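Local coordinates for MP-4 (Mucuna pruriens, PDB 5DSS), which is a Kunitz-family seed protein, probably a protease inhibitor, that contributes to snake venom neutralization through cross-reactive antibodies, at residues A[28-33]-A[162-167]; A[35-40]-A[86-91]; A[62-67]-A[176-181]. One frame throughout, in Å; residues are numbered along the deposited sequence.

Interaction 1 (A[28-33]-A[162-167])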
# COMPACT_ATOMS: atom_id res chain seq x y z
N TRP A 28 9.85 4.95 -13.50
CA TRP A 28 10.99 5.67 -12.87
C TRP A 28 10.73 6.92 -12.02
O TRP A 28 11.31 7.97 -12.30
CB TRP A 28 12.17 5.90 -13.84
CG TRP A 28 13.39 5.01 -13.54
CD1 TRP A 28 13.46 3.66 -13.70
CD2 TRP A 28 14.68 5.41 -13.03
NE1 TRP A 28 14.70 3.19 -13.33
CE2 TRP A 28 15.47 4.25 -12.92
CE3 TRP A 28 15.24 6.64 -12.66
CZ2 TRP A 28 16.79 4.27 -12.45
CZ3 TRP A 28 16.56 6.66 -12.20
CH2 TRP A 28 17.31 5.48 -12.10
N GLY A 29 9.86 6.84 -11.02
CA GLY A 29 9.65 8.01 -10.18
C GLY A 29 9.68 7.92 -8.66
O GLY A 29 8.82 7.31 -8.04
N PRO A 30 10.58 8.68 -8.05
CA PRO A 30 11.75 9.15 -8.73
C PRO A 30 12.77 9.07 -7.61
O PRO A 30 12.57 9.84 -6.65
CB PRO A 30 11.36 10.60 -9.07
CG PRO A 30 10.40 11.00 -7.98
CD PRO A 30 10.07 9.75 -7.18
N PRO A 31 13.93 8.45 -7.79
CA PRO A 31 14.15 7.45 -8.83
C PRO A 31 13.42 6.22 -8.33
O PRO A 31 13.54 5.91 -7.15
CB PRO A 31 15.66 7.24 -8.79
CG PRO A 31 16.21 8.55 -8.33
CD PRO A 31 15.19 9.10 -7.37
N GLY A 32 12.71 5.51 -9.19
CA GLY A 32 11.80 4.48 -8.72
C GLY A 32 12.34 3.31 -7.92
O GLY A 32 13.37 2.72 -8.26
N GLY A 33 11.62 2.96 -6.86
CA GLY A 33 11.92 1.76 -6.10
C GLY A 33 10.75 0.81 -5.93
O GLY A 33 9.60 1.14 -6.16
N GLU A 162 15.97 6.99 5.17
CA GLU A 162 16.20 5.57 5.42
C GLU A 162 15.78 4.74 4.23
O GLU A 162 16.25 3.62 4.01
CB GLU A 162 15.39 5.23 6.65
CG GLU A 162 15.17 6.50 7.47
CD GLU A 162 15.10 6.25 8.95
OE1 GLU A 162 14.27 5.42 9.35
OE2 GLU A 162 15.86 6.90 9.70
N GLY A 163 14.90 5.36 3.47
CA GLY A 163 14.23 4.75 2.35
C GLY A 163 13.08 5.71 2.20
O GLY A 163 13.23 6.92 2.39
N ARG A 164 11.92 5.17 1.88
CA ARG A 164 10.77 5.98 1.62
C ARG A 164 9.51 5.43 2.29
O ARG A 164 8.87 4.50 1.78
CB ARG A 164 10.57 5.99 0.14
CG ARG A 164 10.29 7.35 -0.43
CD ARG A 164 10.22 7.14 -1.91
NE ARG A 164 10.60 8.33 -2.62
CZ ARG A 164 11.62 8.38 -3.46
NH1 ARG A 164 12.34 7.27 -3.67
NH2 ARG A 164 11.89 9.53 -4.09
N ARG A 165 9.15 6.01 3.43
CA ARG A 165 7.97 5.58 4.17
C ARG A 165 6.75 6.11 3.42
O ARG A 165 6.64 7.31 3.17
CB ARG A 165 7.97 6.17 5.61
CG ARG A 165 9.25 5.79 6.37
CD ARG A 165 9.66 6.68 7.52
NE ARG A 165 8.91 6.36 8.73
CZ ARG A 165 9.26 6.70 9.98
NH1 ARG A 165 10.37 7.40 10.22
NH2 ARG A 165 8.49 6.35 11.01
N LEU A 166 5.86 5.22 3.03
CA LEU A 166 4.62 5.68 2.45
C LEU A 166 3.82 6.54 3.43
O LEU A 166 4.07 6.51 4.63
CB LEU A 166 3.76 4.50 2.02
CG LEU A 166 4.08 3.81 0.71
CD1 LEU A 166 3.06 2.69 0.51
CD2 LEU A 166 4.03 4.82 -0.42
N GLY A 167 2.83 7.27 2.92
CA GLY A 167 2.04 8.13 3.78
C GLY A 167 0.86 8.65 3.01
O GLY A 167 0.77 8.40 1.81
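Arg164 reaches out from its strand to the loop 28-33, where it meets the backbone of two consecutive prolines, Pro30 and Pro31. The polar part is one weak hydrogen bond: NH2 of Arg164 gives to the carbonyl O of Pro30 at 2.7 Å, but the bond is bent, with an N-H...O angle of 127°. The other terminal nitrogen, NH1 of Arg164, lies 3.9 Å from the O of Pro31, near but not bonded to it. Both carbonyls approach the guanidinium obliquely. The side chain gets this far because it runs extended from CG to NE (chi2 176°, chi3 -152°).

Beyond the bond there is van der Waals packing: CD of the Pro30 ring lies 3.6 Å from Arg164 NH2, and the ring and the arginine chain cross at about a right angle.

Arg157, on the neighbouring strand 156-157, bonds through NH1 to the O of Gly29 and packs against both Pro30 and Arg164. Two arginines thus address backbone carbonyls of the same loop. With one bent bond and little surface buried, this is a light surface contact, the prolines exposed and Arg164 partly so, in which the positive charge probably gains from the carbonyl dipoles.

Interaction 2 (A[35-40]-A[86-91]); sequences LRLGKT and EKPNCA
Strand 35-37 runs along the edge of a four-stranded antiparallel sheet, and its last residue, Leu37, packs against Pro88, the first residue of a type I beta turn that ends at Ala91. No hydrogen bond joins the two segments; the contact is apolar, side chain on proline ring.

Leu37 meets the ring with its branch point. CG of Leu37 is 3.5 Å from CG of Pro88 and equally close to the ring's CD, so it comes up obliquely to the CG-CD bond, the end of the ring away from CA. The methyl CD1 of Leu37 adds a second touch, 3.6 Å from Pro88 CG. The other methyl, CD2 of Leu37, points back along the loop, 4.3 Å from the carbonyl O of Glu86. The first torsion of Leu37 (chi1 -93°) puts CG roughly opposite the carbonyl carbon, and the two side chains come at each other end-on. That leaves the backbones well separated, the CA atoms of Leu37 and Pro88 being 7.7 Å apart.

On the strand side, Leu37 also touches Leu60 and Phe84, so Pro88 adds to an apolar patch, while backbone bonds pair Arg36 with Leu50 of the next strand, 49-51. On the loop side, the turn is closed by a weak bond from Ala91 N to Pro88 O, 3.4 Å long. Cys90, within that turn, forms a disulfide with Cys45, and Lys87 NZ bonds to the O of Glu92. The loop is therefore held covalently on one side of the proline and by packing at the proline itself. A disulfide joining the first part of the chain to a loop near its middle is a hallmark of Kunitz-type (soybean trypsin inhibitor) proteins, built on the beta-trefoil.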
# COMPACT_ATOMS: atom_id res chain seq x y z
N LEU A 35 8.74 -2.00 -3.30
CA LEU A 35 8.38 -1.98 -1.89
C LEU A 35 8.53 -3.32 -1.14
O LEU A 35 8.35 -4.40 -1.72
CB LEU A 35 6.93 -1.51 -1.69
CG LEU A 35 5.65 -1.93 -2.41
CD1 LEU A 35 5.29 -3.41 -2.31
CD2 LEU A 35 4.50 -1.10 -1.85
N ARG A 36 8.86 -3.22 0.14
CA ARG A 36 8.95 -4.38 1.00
C ARG A 36 8.84 -4.01 2.47
O ARG A 36 8.56 -2.85 2.79
CB ARG A 36 10.30 -5.04 0.73
CG ARG A 36 11.23 -4.31 -0.25
CD ARG A 36 11.54 -2.90 0.18
NE ARG A 36 12.75 -2.83 1.00
CZ ARG A 36 13.34 -1.68 1.32
NH1 ARG A 36 14.44 -1.67 2.08
NH2 ARG A 36 12.89 -0.55 0.81
N LEU A 37 9.05 -5.00 3.33
CA LEU A 37 9.27 -4.75 4.75
C LEU A 37 10.71 -4.36 4.76
O LEU A 37 11.57 -5.15 4.35
CB LEU A 37 9.14 -6.01 5.61
CG LEU A 37 7.82 -6.38 6.25
CD1 LEU A 37 7.25 -5.25 7.09
CD2 LEU A 37 6.88 -6.81 5.15
N GLY A 38 10.98 -3.15 5.19
CA GLY A 38 12.32 -2.65 5.05
C GLY A 38 12.90 -2.26 6.37
O GLY A 38 12.20 -2.24 7.39
N LYS A 39 14.16 -1.91 6.36
CA LYS A 39 14.76 -1.45 7.55
C LYS A 39 14.69 0.12 7.60
O LYS A 39 15.12 0.86 6.72
CB LYS A 39 16.15 -2.11 7.75
CG LYS A 39 16.65 -2.24 9.19
CD LYS A 39 18.15 -2.03 9.33
CE LYS A 39 18.92 -3.33 9.42
NZ LYS A 39 20.34 -3.25 9.81
N THR A 40 14.03 0.57 8.65
CA THR A 40 13.93 1.99 8.95
C THR A 40 13.77 2.14 10.47
O THR A 40 13.05 1.35 11.09
CB THR A 40 12.78 2.66 8.16
OG1 THR A 40 13.31 3.33 7.01
CG2 THR A 40 12.00 3.65 9.01
N GLU A 86 4.16 -12.44 3.81
CA GLU A 86 4.81 -12.93 5.03
C GLU A 86 5.23 -11.83 6.01
O GLU A 86 6.05 -11.03 5.70
CB GLU A 86 6.01 -13.82 4.67
CG GLU A 86 6.28 -14.90 5.68
CD GLU A 86 7.65 -15.47 5.54
OE1 GLU A 86 8.20 -15.29 4.46
OE2 GLU A 86 8.14 -16.10 6.49
N LYS A 87 4.72 -11.81 7.22
CA LYS A 87 5.05 -10.81 8.25
C LYS A 87 6.43 -11.04 8.88
O LYS A 87 6.88 -12.18 8.96
CB LYS A 87 3.96 -10.79 9.32
CG LYS A 87 3.64 -12.15 9.93
CD LYS A 87 2.87 -12.01 11.24
CE LYS A 87 2.78 -13.32 12.00
NZ LYS A 87 2.12 -13.09 13.32
N PRO A 88 7.15 -9.98 9.30
CA PRO A 88 8.39 -10.20 10.10
C PRO A 88 7.76 -10.84 11.29
O PRO A 88 6.69 -10.38 11.74
CB PRO A 88 8.86 -8.79 10.42
CG PRO A 88 8.29 -7.93 9.33
CD PRO A 88 6.98 -8.57 8.91
N ASN A 89 8.38 -11.88 11.84
CA ASN A 89 7.66 -12.79 12.71
C ASN A 89 6.98 -12.11 13.90
O ASN A 89 6.02 -12.65 14.48
CB ASN A 89 8.54 -13.97 13.14
CG ASN A 89 8.83 -14.91 11.98
OD1 ASN A 89 8.90 -14.48 10.83
ND2 ASN A 89 8.98 -16.20 12.28
N CYS A 90 7.44 -10.91 14.23
CA CYS A 90 7.08 -10.29 15.51
C CYS A 90 6.11 -9.16 15.62
O CYS A 90 5.69 -8.81 16.72
CB CYS A 90 8.36 -9.95 16.27
SG CYS A 90 8.16 -8.46 17.25
N ALA A 91 5.77 -8.59 14.49
CA ALA A 91 4.62 -7.74 14.47
C ALA A 91 3.45 -8.72 14.43
O ALA A 91 3.61 -9.87 14.00
CB ALA A 91 4.67 -6.84 13.25

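Interaction 3 (A[62-67]-A[176-181])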
# COMPACT_ATOMS: atom_id res chain seq x y z
N VAL A 62 1.66 -8.71 -2.45
CA VAL A 62 0.65 -7.83 -1.88
C VAL A 62 -0.76 -8.36 -2.16
O VAL A 62 -1.24 -8.34 -3.31
CB VAL A 62 0.84 -6.44 -2.56
CG1 VAL A 62 0.13 -5.35 -1.77
CG2 VAL A 62 2.31 -6.09 -2.76
N LYS A 63 -1.44 -8.82 -1.11
CA LYS A 63 -2.77 -9.42 -1.26
C LYS A 63 -3.98 -8.49 -1.09
O LYS A 63 -4.44 -8.23 0.02
CB LYS A 63 -2.91 -10.65 -0.37
CG LYS A 63 -2.88 -11.97 -1.11
CD LYS A 63 -2.87 -13.11 -0.09
CE LYS A 63 -3.10 -14.49 -0.68
NZ LYS A 63 -1.97 -15.00 -1.51
N PHE A 64 -4.53 -8.04 -2.21
CA PHE A 64 -5.72 -7.21 -2.18
C PHE A 64 -7.00 -8.07 -2.06
O PHE A 64 -7.62 -8.42 -3.06
CB PHE A 64 -5.79 -6.36 -3.46
CG PHE A 64 -4.72 -5.30 -3.59
CD1 PHE A 64 -3.40 -5.64 -3.88
CD2 PHE A 64 -5.04 -3.95 -3.48
CE1 PHE A 64 -2.43 -4.65 -4.02
CE2 PHE A 64 -4.09 -2.96 -3.62
CZ PHE A 64 -2.78 -3.31 -3.88
N ASN A 65 -7.40 -8.40 -0.83
CA ASN A 65 -8.70 -9.04 -0.56
C ASN A 65 -9.63 -7.98 0.02
O ASN A 65 -9.16 -7.12 0.76
CB ASN A 65 -8.59 -10.15 0.50
CG ASN A 65 -7.26 -10.88 0.49
OD1 ASN A 65 -6.74 -11.22 -0.56
ND2 ASN A 65 -6.72 -11.15 1.68
N ILE A 66 -10.93 -7.99 -0.28
CA ILE A 66 -11.82 -7.30 0.66
C ILE A 66 -11.57 -8.45 1.60
O ILE A 66 -11.82 -9.60 1.24
CB ILE A 66 -13.32 -7.31 0.33
CG1 ILE A 66 -13.64 -6.48 -0.91
CG2 ILE A 66 -14.08 -6.71 1.51
CD1 ILE A 66 -14.51 -5.27 -0.64
N ARG A 67 -10.93 -8.16 2.72
CA ARG A 67 -10.25 -9.20 3.42
C ARG A 67 -10.77 -10.50 3.94
O ARG A 67 -10.14 -11.54 3.61
CB ARG A 67 -9.28 -8.58 4.43
CG ARG A 67 -7.84 -8.73 3.99
CD ARG A 67 -6.95 -8.45 5.18
NE ARG A 67 -7.44 -9.16 6.36
CZ ARG A 67 -8.23 -8.64 7.30
NH1 ARG A 67 -8.63 -7.38 7.21
NH2 ARG A 67 -8.61 -9.39 8.33
N VAL A 176 1.23 3.97 -9.78
CA VAL A 176 1.56 2.60 -9.34
C VAL A 176 1.24 1.56 -10.40
O VAL A 176 0.23 1.66 -11.10
CB VAL A 176 0.86 2.17 -8.02
CG1 VAL A 176 1.19 3.11 -6.87
CG2 VAL A 176 -0.64 2.01 -8.21
N GLY A 177 2.12 0.56 -10.52
CA GLY A 177 1.94 -0.51 -11.49
C GLY A 177 1.94 -1.84 -10.77
O GLY A 177 2.64 -2.00 -9.77
N PHE A 178 1.14 -2.80 -11.26
CA PHE A 178 0.93 -4.06 -10.56
C PHE A 178 1.43 -5.28 -11.32
O PHE A 178 1.13 -5.46 -12.52
CB PHE A 178 -0.54 -4.25 -10.27
CG PHE A 178 -1.14 -3.17 -9.43
CD1 PHE A 178 -1.01 -3.20 -8.06
CD2 PHE A 178 -1.86 -2.14 -10.02
CE1 PHE A 178 -1.58 -2.23 -7.28
CE2 PHE A 178 -2.43 -1.15 -9.24
CZ PHE A 178 -2.29 -1.19 -7.87
N GLU A 179 2.17 -6.12 -10.61
CA GLU A 179 2.77 -7.30 -11.20
C GLU A 179 2.27 -8.45 -10.37
O GLU A 179 2.72 -8.63 -9.24
CB GLU A 179 4.29 -7.17 -11.07
CG GLU A 179 5.17 -7.98 -12.02
CD GLU A 179 6.56 -8.15 -11.40
OE1 GLU A 179 6.68 -7.79 -10.21
OE2 GLU A 179 7.53 -8.61 -12.04
N LYS A 180 1.33 -9.22 -10.92
CA LYS A 180 0.87 -10.43 -10.26
C LYS A 180 2.17 -11.21 -9.90
O LYS A 180 3.19 -11.05 -10.56
CB LYS A 180 -0.01 -11.26 -11.21
CG LYS A 180 -0.28 -12.69 -10.74
CD LYS A 180 -0.87 -12.73 -9.33
CE LYS A 180 -1.13 -14.17 -8.87
NZ LYS A 180 -1.31 -14.34 -7.41
N ALA A 181 2.12 -12.03 -8.86
CA ALA A 181 3.30 -12.76 -8.42
C ALA A 181 3.42 -14.14 -9.05
O ALA A 181 4.29 -14.92 -8.67
CB ALA A 181 3.31 -12.88 -6.91
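Phe64 and Phe178 meet as an offset edge-to-face pair: Phe178 turns its edge toward the face of Phe64, with the ring planes at 86° and the centroids 5.7 Å apart. The offset shows in which atoms touch. CE1 of Phe178 is the single atom that makes the approach, 3.8 Å from CZ of Phe64 and 4.1 Å from CE1 of Phe64, so it meets one side of that ring, away from its middle. Each phenyl has CG opposite its own carbonyl carbon (chi1 -68° in Phe64, -60° in Phe178), and from their separate backbones the side chains cross at about a right angle.

Phe64 is the central residue of an inverse gamma turn, with a weak 3.1 Å bond from Asn65 N to Lys63 O, just where the chain leaves strand 62-63. Its ring also packs on Leu80 and Ile82, and its carbonyl O accepts a bond from His17 ND1. Strand 20-24 lies between 62-63 and 177-180 in a three-stranded antiparallel sheet, so the ring contact links its two flanks. Joining the turn after strand 62-63 to strand 177-180, this is interior packing in what is probably a beta-trefoil, the fold of Kunitz-type inhibitors.

In the fold
From the N terminus, the chain passes strand 20-24 and enters the loop 28-33, whose partner in interaction 1 comes only at 162-167, closing the longest of the three loops. Interaction 2, between 35-40 and 86-91, is nested inside it. Interaction 3 opens at 62-67, within both of those loops, and closes at 176-181, so it crosses each of them. Interactions 1 and 2 reach the same four-stranded sheet and touch where Arg165 CD packs on Thr40 CG2; interaction 3 spans the three-stranded sheet and meets interaction 2 through Leu35 CD1 and Val62 CG2. Together they tie early segments to the middle and to the C-terminal strands.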